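Local coordinates for period circadian protein homolog 2 (Mus musculus, PDB 3GDI) that belongs to the mammalian circadian clock and probably regulates transcription, its tandem PAS domains probably mediating interactions between clock proteins, at residues G189-P192 with Q193-I196; P210-L213 with A214-K218; P291-Q294 with E295-Q299. One frame throughout, in Å; residues are numbered along the deposited sequence.

In the fold
All three contacts are local, each between consecutive segments of the chain, so none closes a long loop and they neither nest nor cross. Contact 1 (189-196) comes first, at the turn from helix 184-188 into helix 192-195; lying near the centre of the chain, it joins the second PAS domain to strand 104-108 of the first sheet. Contact 2 (210-218) follows on helix 209-221, which packs against strand 227-235. Contact 3 (291-299) is in the C-terminal helix 291-303. Contacts 2 and 3 touch through Leu213 with Leu296 and Gln299, their centres about 13 Å apart, whereas contact 1 touches neither, its centre about 24 Å from contact 2's and about 22 Å from contact 3's.

Contact 1 of 3, residues G189-P192 with Q193-I196; sequences GYLP and QDLI
Leu191 and Asp194 lie side by side and point the same way, which lets the Asp194 carboxylate turn back onto the backbone of Leu191. Asp194 OD2 accepts Leu191 N at 2.9 Å, nearly straight at 170°, though the donor stands above the carboxylate plane. In return Asp194 N donates to Leu191 O at 2.7 Å, so the two residues are joined by two bonds. Asp194 CG sits beside its own backbone N (chi1 -58°), the placing that returns the carboxylate along the chain. Tyr190 meets the same turn from another direction: its ring crosses the Leu195 side chain at about a right angle, CD1 coming 3.8 Å from Leu195 CD1 while Leu195 CD2 lies over one face. The Asp194 carboxylate is turned 70° from that ring. Pro192 O accepts both Ile196 N (3.1 Å) and Leu195 N (3.2 Å), the latter from above the carbonyl plane. Asp194 OD1 also forms a salt bridge with Arg107, and Leu191 and Pro192 touch Phe105, so strand 104-108 packs on this turn. Gly189, with positive phi, ends helix 184-188; the Gly-Tyr-Leu-Pro link to helix 192-195 belongs to the helical segment after the first two strands of the second PAS domain.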
ATOM      1  N   GLY A 189       3.893  11.343  15.595  1.00 42.56           N
ATOM      2  CA  GLY A 189       5.156  11.923  15.173  1.00 44.45           C
ATOM      3  C   GLY A 189       5.656  11.318  13.866  1.00 45.53           C
ATOM      4  O   GLY A 189       6.514  11.901  13.193  1.00 45.90           O
ATOM      5  N   TYR A 190       5.128  10.151  13.504  1.00 42.95           N
ATOM      6  CA  TYR A 190       5.529   9.507  12.261  1.00 42.33           C
ATOM      7  C   TYR A 190       4.617   9.939  11.133  1.00 40.94           C
ATOM      8  O   TYR A 190       3.469  10.301  11.368  1.00 40.10           O
ATOM      9  CB  TYR A 190       5.408   7.984  12.344  1.00 42.04           C
ATOM     10  CG  TYR A 190       6.260   7.293  13.369  1.00 40.84           C
ATOM     11  CD1 TYR A 190       5.694   6.777  14.536  1.00 40.44           C
ATOM     12  CD2 TYR A 190       7.620   7.092  13.148  1.00 40.23           C
ATOM     13  CE1 TYR A 190       6.463   6.068  15.453  1.00 43.69           C
ATOM     14  CE2 TYR A 190       8.403   6.388  14.060  1.00 41.12           C
ATOM     15  CZ  TYR A 190       7.821   5.876  15.205  1.00 45.00           C
ATOM     16  OH  TYR A 190       8.590   5.150  16.091  1.00 48.83           O
ATOM     17  N   LEU A 191       5.132   9.897   9.909  1.00 41.33           N
ATOM     18  CA  LEU A 191       4.318  10.197   8.735  1.00 41.43           C
ATOM     19  C   LEU A 191       3.869   8.806   8.250  1.00 41.49           C
ATOM     20  O   LEU A 191       4.589   7.815   8.430  1.00 42.19           O
ATOM     21  CB  LEU A 191       5.141  10.923   7.679  1.00 41.64           C
ATOM     22  CG  LEU A 191       5.671  12.296   8.123  1.00 44.45           C
ATOM     23  CD1 LEU A 191       6.246  13.035   6.901  1.00 43.00           C
ATOM     24  CD2 LEU A 191       4.544  13.121   8.757  1.00 40.56           C
ATOM     25  N   PRO A 192       2.680   8.703   7.643  1.00 41.19           N
ATOM     26  CA  PRO A 192       2.210   7.389   7.182  1.00 41.82           C
ATOM     27  C   PRO A 192       3.256   6.458   6.584  1.00 43.28           C
ATOM     28  O   PRO A 192       3.293   5.278   6.913  1.00 45.79           O
ATOM     29  CB  PRO A 192       1.116   7.746   6.188  1.00 40.75           C
ATOM     30  CG  PRO A 192       0.540   9.012   6.782  1.00 40.06           C
ATOM     31  CD  PRO A 192       1.795   9.776   7.150  1.00 40.90           C
ATOM     32  N   GLN A 193       4.120   6.993   5.730  1.00 43.03           N
ATOM     33  CA  GLN A 193       5.132   6.193   5.061  1.00 41.46           C
ATOM     34  C   GLN A 193       6.213   5.609   5.948  1.00 44.31           C
ATOM     35  O   GLN A 193       6.935   4.704   5.516  1.00 46.48           O
ATOM     36  CB  GLN A 193       5.793   6.999   3.936  1.00 39.78           C
ATOM     37  CG  GLN A 193       6.460   8.297   4.365  1.00 39.50           C
ATOM     38  CD  GLN A 193       5.538   9.518   4.243  1.00 40.93           C
ATOM     39  OE1 GLN A 193       6.010  10.643   4.108  1.00 41.57           O
ATOM     40  NE2 GLN A 193       4.226   9.295   4.291  1.00 38.62           N
ATOM     41  N   ASP A 194       6.342   6.117   7.174  1.00 44.21           N
ATOM     42  CA  ASP A 194       7.357   5.601   8.082  1.00 44.42           C
ATOM     43  C   ASP A 194       6.929   4.278   8.696  1.00 44.91           C
ATOM     44  O   ASP A 194       7.767   3.452   9.049  1.00 45.11           O
ATOM     45  CB  ASP A 194       7.636   6.579   9.219  1.00 46.49           C
ATOM     46  CG  ASP A 194       8.076   7.935   8.730  1.00 49.62           C
ATOM     47  OD1 ASP A 194       8.726   8.007   7.665  1.00 49.75           O
ATOM     48  OD2 ASP A 194       7.784   8.931   9.432  1.00 51.15           O
ATOM     49  N   LEU A 195       5.618   4.091   8.812  1.00 45.59           N
ATOM     50  CA  LEU A 195       5.033   2.894   9.414  1.00 43.87           C
ATOM     51  C   LEU A 195       4.483   1.861   8.434  1.00 43.18           C
ATOM     52  O   LEU A 195       4.378   0.690   8.778  1.00 42.63           O
ATOM     53  CB  LEU A 195       3.918   3.306  10.382  1.00 41.91           C
ATOM     54  CG  LEU A 195       4.431   4.010  11.634  1.00 40.56           C
ATOM     55  CD1 LEU A 195       3.310   4.677  12.420  1.00 39.19           C
ATOM     56  CD2 LEU A 195       5.137   2.962  12.473  1.00 43.59           C
ATOM     57  N   ILE A 196       4.126   2.278   7.225  1.00 42.42           N
ATOM     58  CA  ILE A 196       3.582   1.328   6.266  1.00 43.98           C
ATOM     59  C   ILE A 196       4.597   0.244   5.915  1.00 44.90           C
ATOM     60  O   ILE A 196       5.729   0.548   5.556  1.00 45.99           O
ATOM     61  CB  ILE A 196       3.121   2.031   4.970  1.00 44.08           C
ATOM     62  CG1 ILE A 196       1.918   2.926   5.259  1.00 45.98           C
ATOM     63  CG2 ILE A 196       2.713   1.005   3.934  1.00 43.02           C
ATOM     64  CD1 ILE A 196       1.436   3.708   4.046  1.00 46.99           C
TER

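Contact 2 of 3, residues P210-L213 with A214-K218; sequences PLML and AIHKK
His216 ND1 donates to Met212 O at 2.7 Å, with the N-H pointing almost straight at the oxygen (170°) and the oxygen lying in the imidazole plane. The same carbonyl takes the helical bond from His216 N at 3.0 Å. The two donors reach Met212 O from opposite faces of its plane, so one oxygen is gripped twice by one residue. This requires the imidazole to swing back toward the preceding turn, which it does with CG beside the backbone N (chi1 -70°). Met212 follows it obliquely: a chain bent at chi2 sets SD at the ring edge in a Met-aromatic arrangement. The sulfur also meets Ile215 CD1 at 3.7 Å. All of this lies on helix 209-221, the long helix that leads into strand 227-235 of the second PAS sheet, whose strand order 2-1-5-4-3 is that of the PAS fold. Leu211 and Ile215, joined by Ile215 N to Leu211 O at 3.0 Å, face that strand at Tyr229. Lys217, a turn beyond Leu213, bonds through N to Leu213 O at 3.3 Å, and its CG lies near the same oxygen. In the second shell, His216 NE2 is hydrogen-bonded to His171 NE2, their rings inclined at about 55°, so both imidazole nitrogens are engaged. Leu213 and His216 rest against Leu296 and Ile300 of helix 291-303.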
ATOM      1  N   PRO A 210       3.503  -9.630  23.973  1.00 55.29           N
ATOM      2  CA  PRO A 210       2.852 -10.933  24.139  1.00 54.78           C
ATOM      3  C   PRO A 210       1.328 -10.767  24.199  1.00 54.33           C
ATOM      4  O   PRO A 210       0.577 -11.673  23.843  1.00 55.34           O
ATOM      5  CB  PRO A 210       3.438 -11.440  25.454  1.00 54.42           C
ATOM      6  CG  PRO A 210       4.838 -10.883  25.418  1.00 54.39           C
ATOM      7  CD  PRO A 210       4.615  -9.467  24.931  1.00 54.52           C
ATOM      8  N   LEU A 211       0.876  -9.604  24.651  1.00 54.27           N
ATOM      9  CA  LEU A 211      -0.557  -9.341  24.736  1.00 53.87           C
ATOM     10  C   LEU A 211      -1.181  -9.435  23.354  1.00 51.83           C
ATOM     11  O   LEU A 211      -2.330  -9.845  23.215  1.00 52.60           O
ATOM     12  CB  LEU A 211      -0.832  -7.947  25.312  1.00 54.95           C
ATOM     13  CG  LEU A 211      -0.674  -7.685  26.814  1.00 57.03           C
ATOM     14  CD1 LEU A 211       0.724  -8.073  27.286  1.00 57.64           C
ATOM     15  CD2 LEU A 211      -0.943  -6.203  27.088  1.00 55.80           C
ATOM     16  N   MET A 212      -0.421  -9.045  22.335  1.00 49.42           N
ATOM     17  CA  MET A 212      -0.921  -9.079  20.970  1.00 50.23           C
ATOM     18  C   MET A 212      -1.395 -10.459  20.552  1.00 49.05           C
ATOM     19  O   MET A 212      -2.327 -10.587  19.760  1.00 47.98           O
ATOM     20  CB  MET A 212       0.139  -8.577  19.986  1.00 49.94           C
ATOM     21  CG  MET A 212       0.277  -7.082  19.966  1.00 52.68           C
ATOM     22  SD  MET A 212      -1.330  -6.252  19.752  1.00 57.15           S
ATOM     23  CE  MET A 212      -1.415  -6.153  18.010  1.00 51.95           C
ATOM     24  N   LEU A 213      -0.763 -11.493  21.095  1.00 49.53           N
ATOM     25  CA  LEU A 213      -1.148 -12.856  20.759  1.00 52.02           C
ATOM     26  C   LEU A 213      -2.579 -13.137  21.199  1.00 53.04           C
ATOM     27  O   LEU A 213      -3.357 -13.738  20.457  1.00 55.55           O
ATOM     28  CB  LEU A 213      -0.208 -13.855  21.424  1.00 53.26           C
ATOM     29  CG  LEU A 213      -0.525 -15.312  21.101  1.00 54.61           C
ATOM     30  CD1 LEU A 213      -0.330 -15.558  19.612  1.00 55.15           C
ATOM     31  CD2 LEU A 213       0.381 -16.216  21.920  1.00 55.18           C
ATOM     32  N   ALA A 214      -2.922 -12.699  22.407  1.00 51.52           N
ATOM     33  CA  ALA A 214      -4.258 -12.906  22.949  1.00 50.02           C
ATOM     34  C   ALA A 214      -5.257 -12.000  22.258  1.00 49.54           C
ATOM     35  O   ALA A 214      -6.422 -12.344  22.087  1.00 51.38           O
ATOM     36  CB  ALA A 214      -4.266 -12.635  24.448  1.00 49.45           C
ATOM     37  N   ILE A 215      -4.800 -10.828  21.855  1.00 48.05           N
ATOM     38  CA  ILE A 215      -5.692  -9.906  21.192  1.00 45.40           C
ATOM     39  C   ILE A 215      -6.133 -10.481  19.859  1.00 45.32           C
ATOM     40  O   ILE A 215      -7.307 -10.421  19.517  1.00 44.73           O
ATOM     41  CB  ILE A 215      -5.016  -8.543  21.003  1.00 44.24           C
ATOM     42  CG1 ILE A 215      -4.886  -7.869  22.367  1.00 45.60           C
ATOM     43  CG2 ILE A 215      -5.818  -7.678  20.058  1.00 37.94           C
ATOM     44  CD1 ILE A 215      -3.845  -6.759  22.418  1.00 51.38           C
ATOM     45  N   HIS A 216      -5.211 -11.059  19.102  1.00 46.27           N
ATOM     46  CA  HIS A 216      -5.622 -11.608  17.821  1.00 48.16           C
ATOM     47  C   HIS A 216      -6.533 -12.820  17.976  1.00 48.43           C
ATOM     48  O   HIS A 216      -7.463 -12.998  17.190  1.00 47.75           O
ATOM     49  CB  HIS A 216      -4.405 -11.914  16.948  1.00 49.36           C
ATOM     50  CG  HIS A 216      -3.717 -10.681  16.454  1.00 50.10           C
ATOM     51  ND1 HIS A 216      -2.981  -9.860  17.281  1.00 52.83           N
ATOM     52  CD2 HIS A 216      -3.739 -10.072  15.247  1.00 51.77           C
ATOM     53  CE1 HIS A 216      -2.584  -8.797  16.606  1.00 51.52           C
ATOM     54  NE2 HIS A 216      -3.033  -8.899  15.368  1.00 52.91           N
ATOM     55  N   LYS A 217      -6.291 -13.630  19.003  1.00 50.40           N
ATOM     56  CA  LYS A 217      -7.135 -14.795  19.256  1.00 51.68           C
ATOM     57  C   LYS A 217      -8.575 -14.339  19.477  1.00 51.85           C
ATOM     58  O   LYS A 217      -9.512 -14.951  18.968  1.00 49.74           O
ATOM     59  CB  LYS A 217      -6.646 -15.566  20.480  1.00 51.82           C
ATOM     60  CG  LYS A 217      -5.280 -16.177  20.286  1.00 54.97           C
ATOM     61  CD  LYS A 217      -5.017 -17.306  21.266  1.00 58.26           C
ATOM     62  CE  LYS A 217      -3.773 -18.091  20.849  1.00 60.29           C
ATOM     63  NZ  LYS A 217      -3.468 -19.203  21.788  1.00 62.14           N
ATOM     64  N   LYS A 218      -8.751 -13.260  20.232  1.00 51.91           N
ATOM     65  CA  LYS A 218     -10.092 -12.759  20.472  1.00 54.26           C
ATOM     66  C   LYS A 218     -10.656 -12.140  19.197  1.00 54.39           C
ATOM     67  O   LYS A 218     -11.855 -12.228  18.940  1.00 55.35           O
ATOM     68  CB  LYS A 218     -10.105 -11.715  21.590  1.00 55.42           C
ATOM     69  CG  LYS A 218      -9.642 -12.241  22.938  1.00 61.65           C
ATOM     70  CD  LYS A 218      -9.850 -11.199  24.047  1.00 66.29           C
ATOM     71  CE  LYS A 218      -9.241 -11.643  25.388  1.00 66.57           C
ATOM     72  NZ  LYS A 218      -9.819 -12.920  25.902  1.00 69.17           N
TER

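Contact 3 of 3, residues P291-Q294 with E295-Q299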
ATOM      1  N   PRO A 291      14.564 -10.273  17.929  1.00103.10           N
ATOM      2  CA  PRO A 291      14.553 -11.699  18.275  1.00100.57           C
ATOM      3  C   PRO A 291      13.153 -12.261  18.493  1.00 97.90           C
ATOM      4  O   PRO A 291      12.675 -13.111  17.741  1.00 96.92           O
ATOM      5  CB  PRO A 291      15.380 -11.744  19.554  1.00101.67           C
ATOM      6  CG  PRO A 291      16.360 -10.627  19.354  1.00102.67           C
ATOM      7  CD  PRO A 291      15.492  -9.530  18.801  1.00102.63           C
ATOM      8  N   SER A 292      12.508 -11.766  19.540  1.00 95.56           N
ATOM      9  CA  SER A 292      11.175 -12.201  19.915  1.00 92.87           C
ATOM     10  C   SER A 292      10.070 -11.703  18.989  1.00 90.52           C
ATOM     11  O   SER A 292       9.050 -12.372  18.829  1.00 91.17           O
ATOM     12  CB  SER A 292      10.889 -11.756  21.346  1.00 92.74           C
ATOM     13  OG  SER A 292      11.929 -12.178  22.206  1.00 92.03           O
ATOM     14  N   VAL A 293      10.261 -10.533  18.386  1.00 86.81           N
ATOM     15  CA  VAL A 293       9.245  -9.990  17.490  1.00 83.25           C
ATOM     16  C   VAL A 293       8.990 -10.917  16.313  1.00 81.76           C
ATOM     17  O   VAL A 293       7.842 -11.192  15.981  1.00 82.88           O
ATOM     18  CB  VAL A 293       9.635  -8.599  16.964  1.00 82.54           C
ATOM     19  CG1 VAL A 293       8.675  -8.157  15.872  1.00 80.81           C
ATOM     20  CG2 VAL A 293       9.598  -7.604  18.100  1.00 81.88           C
ATOM     21  N   GLN A 294      10.053 -11.404  15.686  1.00 79.98           N
ATOM     22  CA  GLN A 294       9.906 -12.311  14.552  1.00 78.57           C
ATOM     23  C   GLN A 294       9.082 -13.519  14.985  1.00 76.46           C
ATOM     24  O   GLN A 294       8.114 -13.898  14.331  1.00 75.17           O
ATOM     25  CB  GLN A 294      11.277 -12.784  14.067  1.00 80.31           C
ATOM     26  CG  GLN A 294      12.223 -11.666  13.656  1.00 83.65           C
ATOM     27  CD  GLN A 294      13.612 -12.183  13.312  1.00 86.34           C
ATOM     28  OE1 GLN A 294      14.510 -11.412  12.969  1.00 86.84           O
ATOM     29  NE2 GLN A 294      13.792 -13.497  13.403  1.00 87.18           N
ATOM     30  N   GLU A 295       9.482 -14.110  16.103  1.00 75.27           N
ATOM     31  CA  GLU A 295       8.817 -15.277  16.664  1.00 74.69           C
ATOM     32  C   GLU A 295       7.325 -15.064  16.893  1.00 71.95           C
ATOM     33  O   GLU A 295       6.493 -15.858  16.445  1.00 71.56           O
ATOM     34  CB  GLU A 295       9.468 -15.650  18.002  1.00 78.54           C
ATOM     35  CG  GLU A 295       8.731 -16.744  18.775  1.00 83.47           C
ATOM     36  CD  GLU A 295       9.041 -16.729  20.271  1.00 86.53           C
ATOM     37  OE1 GLU A 295       8.492 -17.588  21.001  1.00 88.25           O
ATOM     38  OE2 GLU A 295       9.825 -15.859  20.714  1.00 86.38           O
ATOM     39  N   LEU A 296       6.997 -13.996  17.612  1.00 68.62           N
ATOM     40  CA  LEU A 296       5.615 -13.672  17.939  1.00 65.12           C
ATOM     41  C   LEU A 296       4.811 -13.324  16.685  1.00 64.03           C
ATOM     42  O   LEU A 296       3.620 -13.620  16.592  1.00 61.45           O
ATOM     43  CB  LEU A 296       5.587 -12.504  18.928  1.00 63.11           C
ATOM     44  CG  LEU A 296       4.608 -12.588  20.100  1.00 62.89           C
ATOM     45  CD1 LEU A 296       3.195 -12.790  19.585  1.00 63.38           C
ATOM     46  CD2 LEU A 296       5.001 -13.737  21.007  1.00 63.61           C
ATOM     47  N   THR A 297       5.479 -12.699  15.722  1.00 62.59           N
ATOM     48  CA  THR A 297       4.848 -12.307  14.479  1.00 61.08           C
ATOM     49  C   THR A 297       4.379 -13.527  13.694  1.00 62.31           C
ATOM     50  O   THR A 297       3.194 -13.664  13.410  1.00 63.38           O
ATOM     51  CB  THR A 297       5.821 -11.459  13.620  1.00 60.33           C
ATOM     52  OG1 THR A 297       5.960 -10.157  14.202  1.00 57.13           O
ATOM     53  CG2 THR A 297       5.318 -11.320  12.197  1.00 58.00           C
ATOM     54  N   GLU A 298       5.294 -14.427  13.356  1.00 64.18           N
ATOM     55  CA  GLU A 298       4.909 -15.606  12.585  1.00 66.86           C
ATOM     56  C   GLU A 298       3.866 -16.437  13.332  1.00 64.91           C
ATOM     57  O   GLU A 298       3.050 -17.135  12.726  1.00 64.73           O
ATOM     58  CB  GLU A 298       6.143 -16.460  12.258  1.00 70.16           C
ATOM     59  CG  GLU A 298       5.865 -17.626  11.304  1.00 76.50           C
ATOM     60  CD  GLU A 298       7.129 -18.152  10.616  1.00 81.63           C
ATOM     61  OE1 GLU A 298       8.138 -18.411  11.319  1.00 84.47           O
ATOM     62  OE2 GLU A 298       7.109 -18.313   9.373  1.00 80.66           O
ATOM     63  N   GLN A 299       3.891 -16.333  14.653  1.00 62.14           N
ATOM     64  CA  GLN A 299       2.966 -17.058  15.511  1.00 60.55           C
ATOM     65  C   GLN A 299       1.549 -16.523  15.322  1.00 58.54           C
ATOM     66  O   GLN A 299       0.578 -17.278  15.323  1.00 57.55           O
ATOM     67  CB  GLN A 299       3.407 -16.885  16.962  1.00 63.19           C
ATOM     68  CG  GLN A 299       2.818 -17.862  17.943  1.00 66.65           C
ATOM     69  CD  GLN A 299       3.297 -17.589  19.359  1.00 71.82           C
ATOM     70  OE1 GLN A 299       4.492 -17.360  19.591  1.00 72.07           O
ATOM     71  NE2 GLN A 299       2.370 -17.614  20.316  1.00 71.93           N
TER
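Three i to i+4 backbone bonds carry the first turns of helix 291-303: Leu296 N to Ser292 O at 2.9 Å and Glu298 N to Gln294 O at 3.0 Å, both nearly straight, and between them Thr297 N to Val293 O at 2.8 Å. The middle one is bent more, to 149°, and its acceptor is shared. Thr297 OG1 also donates to Val293 O, again at 2.8 Å, from above the carbonyl plane and from the opposite face to Thr297 N. With OG1 beside its own backbone N (chi1 -73°), the hydroxyl is directed back along the helix, and its hydrogen is used within the helix. The same hydroxyl passes 3.8 Å from Val293 CG1, where the two side chains cross at a slant. The extended Glu295 side chain comes only loosely near Ser292, OE2 lying 4.0 Å from Ser292 CA. Leu296 CB lies 3.5 Å from Ser292 O, and the rest of that side chain leads away from 291-294. Glu298 packs on Pro83 of the second subunit. Within the chain, Val293, Leu296 and Thr297 rest on Leu201 of helix 200-203, while Val293 touches Arg209 and Gln299 touches Leu213, setting this helix against helix 209-221.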